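Local atomic coordinates of putative histidinol-phosphate aminotransferase (Erwinia carotovora atroseptica, PDB entry 3LY1), a protein that binds pyridoxal 5'-phosphate and probably acts as a transaminase of the histidinol-phosphate aminotransferase type. Residues A[125-130]-A[145-150]. Residues are numbered along the deposited sequence; the frame is centred on the assembly and turned at random.
Sequences WAFDIE and VYLVNP
At the C-terminal end of strand 143-148, an inner strand of the large mixed sheet, the ring of F127 packs against L147 and the backbone carbonyl of V148. F127 belongs to the loop that leads into helix 129-137, and it makes every close approach of this small, buried contact from its side. With CG beside the backbone N and anti to the carbonyl carbon (chi1 -74°), the ring extends from the loop to the strand, although the backbones stay well apart, the CA atoms of F127 and L147 being 9.1 Å from each other. The far end of the ring does the touching. CZ of F127 lies 3.3 Å from O of V148, and CE2 of F127 is 3.6 Å from the same oxygen, which approaches the ring obliquely. From the other side of the ring plane, CD2 of L147 comes within 4.3 Å of CE2 of F127, again obliquely, in an apolar contact. P98 and T158 touch the phenyl group as well, while helix 160-168 covers both L147 and I129. Just after F127, D128 N-caps helix 129-137, its OD1 accepting a hydrogen bond from G131 N. V148, whose carbonyl meets the ring, lines the cofactor pocket with its side chain, which touches the bound PLP. The F127 loop thus packs against the end of a strand that borders the PLP site, an arrangement belonging to the large domain of fold-type I aminotransferases.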
loop_
_atom_site.group_PDB
_atom_site.type_symbol
_atom_site.label_atom_id
_atom_site.label_comp_id
_atom_site.label_asym_id
_atom_site.label_seq_id
_atom_site.Cartn_x
_atom_site.Cartn_y
_atom_site.Cartn_z
ATOM N N TRP A 125 -27.992 -20.195 4.977
ATOM C CA TRP A 125 -26.644 -19.554 4.889
ATOM C C TRP A 125 -26.658 -18.008 4.738
ATOM O O TRP A 125 -25.626 -17.387 4.510
ATOM C CB TRP A 125 -25.706 -20.195 3.852
ATOM C CG TRP A 125 -25.068 -21.588 4.216
ATOM C CD1 TRP A 125 -25.274 -22.753 3.536
ATOM C CD2 TRP A 125 -24.136 -21.925 5.291
ATOM N NE1 TRP A 125 -24.555 -23.784 4.110
ATOM C CE2 TRP A 125 -23.858 -23.312 5.187
ATOM C CE3 TRP A 125 -23.557 -21.209 6.347
ATOM C CZ2 TRP A 125 -23.014 -23.992 6.088
ATOM C CZ3 TRP A 125 -22.715 -21.891 7.250
ATOM C CH2 TRP A 125 -22.462 -23.265 7.112
ATOM N N ALA A 126 -27.838 -17.418 4.852
ATOM C CA ALA A 126 -28.011 -15.972 4.790
ATOM C C ALA A 126 -27.617 -15.375 6.138
ATOM O O ALA A 126 -27.589 -16.065 7.162
ATOM C CB ALA A 126 -29.467 -15.606 4.440
ATOM N N PHE A 127 -27.336 -14.082 6.124
ATOM C CA PHE A 127 -27.041 -13.340 7.314
ATOM C C PHE A 127 -28.265 -13.383 8.224
ATOM O O PHE A 127 -29.376 -13.280 7.742
ATOM C CB PHE A 127 -26.775 -11.877 6.978
ATOM C CG PHE A 127 -25.456 -11.595 6.325
ATOM C CD1 PHE A 127 -24.584 -12.592 5.940
ATOM C CD2 PHE A 127 -25.120 -10.278 6.037
ATOM C CE1 PHE A 127 -23.370 -12.250 5.330
ATOM C CE2 PHE A 127 -23.926 -9.955 5.420
ATOM C CZ PHE A 127 -23.069 -10.930 5.059
ATOM N N ASP A 128 -28.054 -13.556 9.521
ATOM C CA ASP A 128 -29.114 -13.360 10.497
ATOM C C ASP A 128 -29.068 -11.882 10.919
ATOM O O ASP A 128 -28.463 -11.535 11.946
ATOM C CB ASP A 128 -28.923 -14.318 11.672
ATOM C CG ASP A 128 -29.971 -14.147 12.760
ATOM O OD1 ASP A 128 -30.913 -13.369 12.596
ATOM O OD2 ASP A 128 -29.838 -14.794 13.821
ATOM N N ILE A 129 -29.711 -11.012 10.126
ATOM C CA ILE A 129 -29.704 -9.580 10.442
ATOM C C ILE A 129 -30.289 -9.273 11.823
ATOM O O ILE A 129 -29.722 -8.457 12.574
ATOM C CB ILE A 129 -30.387 -8.731 9.359
ATOM C CG1 ILE A 129 -29.550 -8.824 8.082
ATOM C CG2 ILE A 129 -30.402 -7.255 9.809
ATOM C CD1 ILE A 129 -28.200 -8.105 8.208
ATOM N N GLU A 130 -31.380 -9.943 12.189
ATOM C CA GLU A 130 -31.936 -9.752 13.543
ATOM C C GLU A 130 -30.938 -10.153 14.639
ATOM O O GLU A 130 -30.813 -9.453 15.655
ATOM C CB GLU A 130 -33.270 -10.453 13.728
ATOM C CG GLU A 130 -34.430 -9.896 12.884
ATOM C CD GLU A 130 -34.713 -8.387 13.112
ATOM O OE1 GLU A 130 -34.545 -7.886 14.248
ATOM O OE2 GLU A 130 -35.106 -7.704 12.141
ATOM N N VAL A 145 -19.632 -3.062 12.887
ATOM C CA VAL A 145 -20.398 -4.102 12.207
ATOM C C VAL A 145 -19.784 -4.185 10.816
ATOM O O VAL A 145 -19.670 -3.164 10.162
ATOM C CB VAL A 145 -21.903 -3.759 12.083
ATOM C CG1 VAL A 145 -22.649 -4.913 11.332
ATOM C CG2 VAL A 145 -22.532 -3.467 13.454
ATOM N N TYR A 146 -19.361 -5.375 10.383
ATOM C CA TYR A 146 -18.731 -5.553 9.061
ATOM C C TYR A 146 -19.630 -6.445 8.203
ATOM O O TYR A 146 -19.799 -7.627 8.519
ATOM C CB TYR A 146 -17.315 -6.121 9.228
ATOM C CG TYR A 146 -16.572 -6.473 7.955
ATOM C CD1 TYR A 146 -16.317 -5.508 6.983
ATOM C CD2 TYR A 146 -16.116 -7.765 7.728
ATOM C CE1 TYR A 146 -15.652 -5.806 5.828
ATOM C CE2 TYR A 146 -15.400 -8.080 6.565
ATOM C CZ TYR A 146 -15.198 -7.092 5.609
ATOM O OH TYR A 146 -14.544 -7.359 4.430
ATOM N N LEU A 147 -20.183 -5.844 7.145
ATOM C CA LEU A 147 -21.196 -6.429 6.285
ATOM C C LEU A 147 -20.652 -6.474 4.864
ATOM O O LEU A 147 -20.443 -5.454 4.239
ATOM C CB LEU A 147 -22.475 -5.600 6.306
ATOM C CG LEU A 147 -23.204 -5.382 7.640
ATOM C CD1 LEU A 147 -24.420 -4.451 7.414
ATOM C CD2 LEU A 147 -23.621 -6.713 8.303
ATOM N N VAL A 148 -20.366 -7.674 4.406
ATOM C CA VAL A 148 -19.909 -7.908 3.039
ATOM C C VAL A 148 -21.107 -8.255 2.190
ATOM O O VAL A 148 -21.888 -9.183 2.532
ATOM C CB VAL A 148 -18.815 -9.019 3.014
ATOM C CG1 VAL A 148 -18.255 -9.153 1.567
ATOM C CG2 VAL A 148 -17.706 -8.689 4.048
ATOM N N ASN A 149 -21.253 -7.543 1.065
ATOM C CA ASN A 149 -22.478 -7.565 0.293
ATOM C C ASN A 149 -22.164 -7.265 -1.147
ATOM O O ASN A 149 -21.950 -6.112 -1.471
ATOM C CB ASN A 149 -23.474 -6.490 0.783
ATOM C CG ASN A 149 -24.910 -6.782 0.371
ATOM O OD1 ASN A 149 -25.294 -7.966 0.193
ATOM N ND2 ASN A 149 -25.718 -5.705 0.164
ATOM N N PRO A 150 -22.134 -8.287 -2.028
ATOM C CA PRO A 150 -22.338 -9.730 -1.856
ATOM C C PRO A 150 -21.313 -10.335 -0.935
ATOM O O PRO A 150 -20.194 -9.891 -0.950
ATOM C CB PRO A 150 -22.136 -10.287 -3.274
ATOM C CG PRO A 150 -22.446 -9.174 -4.192
ATOM C CD PRO A 150 -22.014 -7.924 -3.447
#